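Local atomic coordinates of SsfX3 (Streptomyces sp. SF2575, PDB entry 3SKV), a protein that probably transfers a salicylyl group onto a tetracycline intermediate, using a GDSL/SGNH-type acyltransferase domain joined to a jelly-roll domain. Residues L120-T132 / A202-R214. The protein carries 1 engineered substitution. Numbering follows the deposited sequence.
Sequences LLDVLVDGELART and ASPSRTWLALAAR
Asp-122 reaches from strand 120-125 to residues 203-206, where its OD2 accepts three hydrogen bonds. Ser-203 OG donates to the syn lone pair at 2.6 Å, while Ser-205 OG, 2.5 Å from OD2, and Ser-205 N, at 2.9 Å, both arrive on the anti side, tilted out of the carboxylate plane. Both serine hydroxyls lie between their own backbone N and carbonyl carbon (chi1 60° and 67°), which turns them onto the same oxygen. The other carboxylate oxygen, OD1, is met from above the plane by Thr-132 OG1 of the partner strand, so that with the three bonds on OD2 both oxygens are held and the carboxylate has little freedom to turn. Arg-206 grips Ser-203 OG side-on with NE and NH2, a second shell that would probably reinforce the hydroxyl as a donor. Were Asp-122 replaced by alanine, both serine hydroxyls, Ser-205 N and Thr-132 OG1 would probably all lose this acceptor.

At the hairpin end, Arg-214 NH2 donates to Gly-127 O at 3.3 Å, in the guanidinium plane but above the carbonyl plane; a water links the same nitrogen to Leu-129 N. Arg-214 NH1 bonds Ser-205 O, tying the helix to the residues before it. Packing surrounds these bonds: Leu-124 CD2 lies over one face of the Arg-214 guanidinium, toward its rim, and Leu-124 CD1 lies against Ser-205 CB and OG. Leu-129 CD2 sits over a face of Arg-206, also toward the rim and 3.5 Å from Arg-206 NH2, with Ala-202 CB over the centre of the opposite face. Pro-204 CD rests 3.9 Å from Leu-120 CB.

The contact joins the two domains: the 120-132 hairpin, with its type I' turn and classic beta bulge, belongs to the N-terminal jelly roll, and its strand 120-125 pairs with strand 153-158, whose Trp-158 touches Leu-124 and Ala-210. Helix 208-216, N-capped by Thr-207, packs on strand 187-192 and helix 361-377 of the GDSL/SGNH domain.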
loop_
_atom_site.group_PDB
_atom_site.type_symbol
_atom_site.label_atom_id
_atom_site.label_comp_id
_atom_site.label_asym_id
_atom_site.label_seq_id
_atom_site.Cartn_x
_atom_site.Cartn_y
_atom_site.Cartn_z
ATOM N N LEU A 120 -5.880 7.214 -11.998
ATOM C CA LEU A 120 -4.556 7.361 -12.604
ATOM C C LEU A 120 -3.712 6.101 -12.513
ATOM O O LEU A 120 -3.851 5.314 -11.584
ATOM C CB LEU A 120 -3.783 8.581 -12.044
ATOM C CG LEU A 120 -4.474 9.976 -12.106
ATOM C CD1 LEU A 120 -3.734 10.977 -11.240
ATOM C CD2 LEU A 120 -4.620 10.492 -13.563
ATOM N N LEU A 121 -2.853 5.927 -13.505
ATOM C CA LEU A 121 -1.911 4.846 -13.676
ATOM C C LEU A 121 -0.608 5.577 -13.980
ATOM O O LEU A 121 -0.574 6.474 -14.831
ATOM C CB LEU A 121 -2.382 3.978 -14.879
ATOM C CG LEU A 121 -1.591 2.749 -15.451
ATOM C CD1 LEU A 121 -0.152 3.024 -15.781
ATOM C CD2 LEU A 121 -1.882 1.470 -14.750
ATOM N N ASP A 122 0.454 5.229 -13.252
ATOM C CA ASP A 122 1.754 5.835 -13.482
ATOM C C ASP A 122 2.637 4.897 -14.246
ATOM O O ASP A 122 2.623 3.688 -13.996
ATOM C CB ASP A 122 2.430 6.243 -12.171
ATOM C CG ASP A 122 1.919 7.550 -11.580
ATOM O OD1 ASP A 122 1.129 8.247 -12.265
ATOM O OD2 ASP A 122 2.317 7.885 -10.434
ATOM N N VAL A 123 3.407 5.466 -15.181
ATOM C CA VAL A 123 4.390 4.754 -15.980
ATOM C C VAL A 123 5.756 5.339 -15.578
ATOM O O VAL A 123 6.047 6.522 -15.818
ATOM C CB VAL A 123 4.120 4.841 -17.516
ATOM C CG1 VAL A 123 5.116 3.998 -18.297
ATOM C CG2 VAL A 123 2.683 4.428 -17.869
ATOM N N LEU A 124 6.572 4.506 -14.921
ATOM C CA LEU A 124 7.922 4.881 -14.532
ATOM C C LEU A 124 8.901 4.190 -15.454
ATOM O O LEU A 124 8.689 3.024 -15.816
ATOM C CB LEU A 124 8.205 4.522 -13.076
ATOM C CG LEU A 124 7.899 5.599 -12.041
ATOM C CD1 LEU A 124 6.415 5.845 -11.914
ATOM C CD2 LEU A 124 8.472 5.221 -10.719
ATOM N N VAL A 125 9.936 4.918 -15.881
ATOM C CA VAL A 125 10.979 4.393 -16.750
ATOM C C VAL A 125 12.299 4.601 -16.008
ATOM O O VAL A 125 12.696 5.742 -15.776
ATOM C CB VAL A 125 10.954 5.055 -18.156
ATOM C CG1 VAL A 125 12.176 4.643 -18.984
ATOM C CG2 VAL A 125 9.663 4.715 -18.894
ATOM N N ASP A 126 12.957 3.507 -15.621
ATOM C CA ASP A 126 14.194 3.532 -14.823
ATOM C C ASP A 126 14.037 4.414 -13.556
ATOM O O ASP A 126 14.863 5.274 -13.285
ATOM C CB ASP A 126 15.440 3.893 -15.667
ATOM C CG ASP A 126 15.785 2.924 -16.803
ATOM O OD1 ASP A 126 15.491 1.705 -16.671
ATOM O OD2 ASP A 126 16.401 3.375 -17.799
ATOM N N GLY A 127 12.932 4.217 -12.840
ATOM C CA GLY A 127 12.612 4.917 -11.595
ATOM C C GLY A 127 12.138 6.351 -11.716
ATOM O O GLY A 127 11.942 7.025 -10.702
ATOM N N GLU A 128 11.959 6.844 -12.943
ATOM C CA GLU A 128 11.516 8.211 -13.147
ATOM C C GLU A 128 10.163 8.217 -13.784
ATOM O O GLU A 128 9.929 7.427 -14.695
ATOM C CB GLU A 128 12.537 8.983 -13.980
ATOM C CG GLU A 128 13.726 9.445 -13.155
ATOM C CD GLU A 128 14.721 10.292 -13.924
ATOM O OE1 GLU A 128 14.400 11.468 -14.217
ATOM O OE2 GLU A 128 15.823 9.782 -14.233
ATOM N N LEU A 129 9.255 9.089 -13.298
ATOM C CA LEU A 129 7.892 9.193 -13.832
ATOM C C LEU A 129 7.909 9.700 -15.271
ATOM O O LEU A 129 8.417 10.783 -15.529
ATOM C CB LEU A 129 6.986 10.048 -12.919
ATOM C CG LEU A 129 5.527 10.256 -13.359
ATOM C CD1 LEU A 129 4.763 8.940 -13.460
ATOM C CD2 LEU A 129 4.805 11.164 -12.387
ATOM N N ALA A 130 7.393 8.890 -16.200
ATOM C CA ALA A 130 7.357 9.189 -17.640
ATOM C C ALA A 130 5.980 9.612 -18.092
ATOM O O ALA A 130 5.867 10.462 -18.972
ATOM C CB ALA A 130 7.812 7.976 -18.444
ATOM N N ARG A 131 4.927 9.000 -17.527
ATOM C CA ARG A 131 3.540 9.300 -17.910
ATOM C C ARG A 131 2.556 8.972 -16.825
ATOM O O ARG A 131 2.584 7.872 -16.266
ATOM C CB ARG A 131 3.147 8.509 -19.192
ATOM C CG ARG A 131 1.914 9.023 -19.972
ATOM C CD ARG A 131 2.238 10.192 -20.886
ATOM N NE ARG A 131 3.595 10.069 -21.433
ATOM C CZ ARG A 131 3.877 9.530 -22.615
ATOM N NH1 ARG A 131 2.900 9.119 -23.416
ATOM N NH2 ARG A 131 5.135 9.428 -23.019
ATOM N N THR A 132 1.644 9.907 -16.567
ATOM C CA THR A 132 0.499 9.692 -15.692
ATOM C C THR A 132 -0.636 9.543 -16.704
ATOM O O THR A 132 -0.781 10.391 -17.570
ATOM C CB THR A 132 0.347 10.801 -14.643
ATOM O OG1 THR A 132 1.542 10.878 -13.866
ATOM C CG2 THR A 132 -0.792 10.532 -13.677
ATOM N N ALA A 202 -0.642 12.832 -5.555
ATOM C CA ALA A 202 -0.616 13.372 -6.915
ATOM C C ALA A 202 -0.946 12.278 -7.945
ATOM O O ALA A 202 -1.723 12.514 -8.875
ATOM C CB ALA A 202 0.743 13.994 -7.194
ATOM N N SER A 203 -0.410 11.071 -7.738
ATOM C CA SER A 203 -0.610 9.915 -8.618
ATOM C C SER A 203 -0.166 8.633 -7.874
ATOM O O SER A 203 0.443 8.772 -6.807
ATOM C CB SER A 203 0.168 10.121 -9.923
ATOM O OG SER A 203 1.565 10.278 -9.728
ATOM N N PRO A 204 -0.418 7.385 -8.382
ATOM C CA PRO A 204 -0.036 6.171 -7.589
ATOM C C PRO A 204 1.412 6.010 -7.127
ATOM O O PRO A 204 1.646 5.387 -6.088
ATOM C CB PRO A 204 -0.484 4.995 -8.468
ATOM C CG PRO A 204 -1.506 5.571 -9.384
ATOM C CD PRO A 204 -1.165 7.005 -9.606
ATOM N N SER A 205 2.388 6.516 -7.913
ATOM C CA SER A 205 3.802 6.400 -7.552
ATOM C C SER A 205 4.184 7.536 -6.594
ATOM O O SER A 205 5.327 7.603 -6.133
ATOM C CB SER A 205 4.693 6.390 -8.793
ATOM O OG SER A 205 4.649 7.642 -9.457
ATOM N N ARG A 206 3.198 8.386 -6.238
ATOM C CA ARG A 206 3.467 9.521 -5.372
ATOM C C ARG A 206 2.727 9.519 -4.041
ATOM O O ARG A 206 2.574 10.579 -3.424
ATOM C CB ARG A 206 3.398 10.837 -6.158
ATOM C CG ARG A 206 4.612 11.032 -7.094
ATOM C CD ARG A 206 4.552 12.306 -7.904
ATOM N NE ARG A 206 3.586 12.143 -8.996
ATOM C CZ ARG A 206 3.131 13.129 -9.768
ATOM N NH1 ARG A 206 3.554 14.377 -9.582
ATOM N NH2 ARG A 206 2.244 12.878 -10.723
ATOM N N THR A 207 2.323 8.313 -3.554
ATOM C CA THR A 207 1.745 8.169 -2.213
ATOM C C THR A 207 2.951 8.216 -1.265
ATOM O O THR A 207 4.086 8.013 -1.718
ATOM C CB THR A 207 0.947 6.854 -2.030
ATOM O OG1 THR A 207 1.820 5.741 -2.183
ATOM C CG2 THR A 207 -0.227 6.722 -2.992
ATOM N N TRP A 208 2.730 8.449 0.038
ATOM C CA TRP A 208 3.853 8.488 0.965
ATOM C C TRP A 208 4.605 7.152 0.922
ATOM O O TRP A 208 5.835 7.160 0.881
ATOM C CB TRP A 208 3.406 8.891 2.368
ATOM C CG TRP A 208 2.629 7.855 3.121
ATOM C CD1 TRP A 208 1.276 7.726 3.185
ATOM C CD2 TRP A 208 3.175 6.792 3.916
ATOM N NE1 TRP A 208 0.943 6.656 3.984
ATOM C CE2 TRP A 208 2.091 6.070 4.452
ATOM C CE3 TRP A 208 4.484 6.388 4.232
ATOM C CZ2 TRP A 208 2.271 4.983 5.311
ATOM C CZ3 TRP A 208 4.667 5.286 5.039
ATOM C CH2 TRP A 208 3.573 4.611 5.594
ATOM N N LEU A 209 3.859 6.021 0.865
ATOM C CA LEU A 209 4.389 4.657 0.786
ATOM C C LEU A 209 5.266 4.457 -0.434
ATOM O O LEU A 209 6.384 3.959 -0.309
ATOM C CB LEU A 209 3.227 3.653 0.732
ATOM C CG LEU A 209 2.690 3.159 2.063
ATOM C CD1 LEU A 209 1.491 2.330 1.867
ATOM C CD2 LEU A 209 3.743 2.336 2.826
ATOM N N ALA A 210 4.769 4.859 -1.609
ATOM C CA ALA A 210 5.485 4.755 -2.873
ATOM C C ALA A 210 6.770 5.588 -2.840
ATOM O O ALA A 210 7.833 5.066 -3.165
ATOM C CB ALA A 210 4.584 5.204 -4.017
ATOM N N LEU A 211 6.681 6.859 -2.381
ATOM C CA LEU A 211 7.804 7.788 -2.268
ATOM C C LEU A 211 8.837 7.283 -1.271
ATOM O O LEU A 211 10.035 7.394 -1.537
ATOM C CB LEU A 211 7.293 9.162 -1.802
ATOM C CG LEU A 211 7.049 10.306 -2.795
ATOM C CD1 LEU A 211 7.377 9.958 -4.306
ATOM C CD2 LEU A 211 5.722 10.952 -2.547
ATOM N N ALA A 212 8.386 6.756 -0.121
ATOM C CA ALA A 212 9.286 6.244 0.908
ATOM C C ALA A 212 10.039 5.009 0.381
ATOM O O ALA A 212 11.255 4.988 0.477
ATOM C CB ALA A 212 8.518 5.914 2.188
ATOM N N ALA A 213 9.336 4.054 -0.261
ATOM C CA ALA A 213 9.937 2.835 -0.833
ATOM C C ALA A 213 10.937 3.142 -1.941
ATOM O O ALA A 213 12.021 2.554 -1.980
ATOM C CB ALA A 213 8.863 1.900 -1.368
ATOM N N ARG A 214 10.573 4.053 -2.840
ATOM C CA ARG A 214 11.418 4.437 -3.968
ATOM C C ARG A 214 12.706 5.114 -3.489
ATOM O O ARG A 214 13.780 4.801 -4.005
ATOM C CB ARG A 214 10.667 5.345 -4.948
ATOM C CG ARG A 214 9.583 4.645 -5.724
ATOM C CD ARG A 214 8.643 5.645 -6.370
ATOM N NE ARG A 214 9.306 6.430 -7.408
ATOM C CZ ARG A 214 8.840 7.567 -7.901
ATOM N NH1 ARG A 214 7.693 8.064 -7.463
ATOM N NH2 ARG A 214 9.513 8.211 -8.855
HETATM O O HOH W 1 9.925 10.420 -10.582
#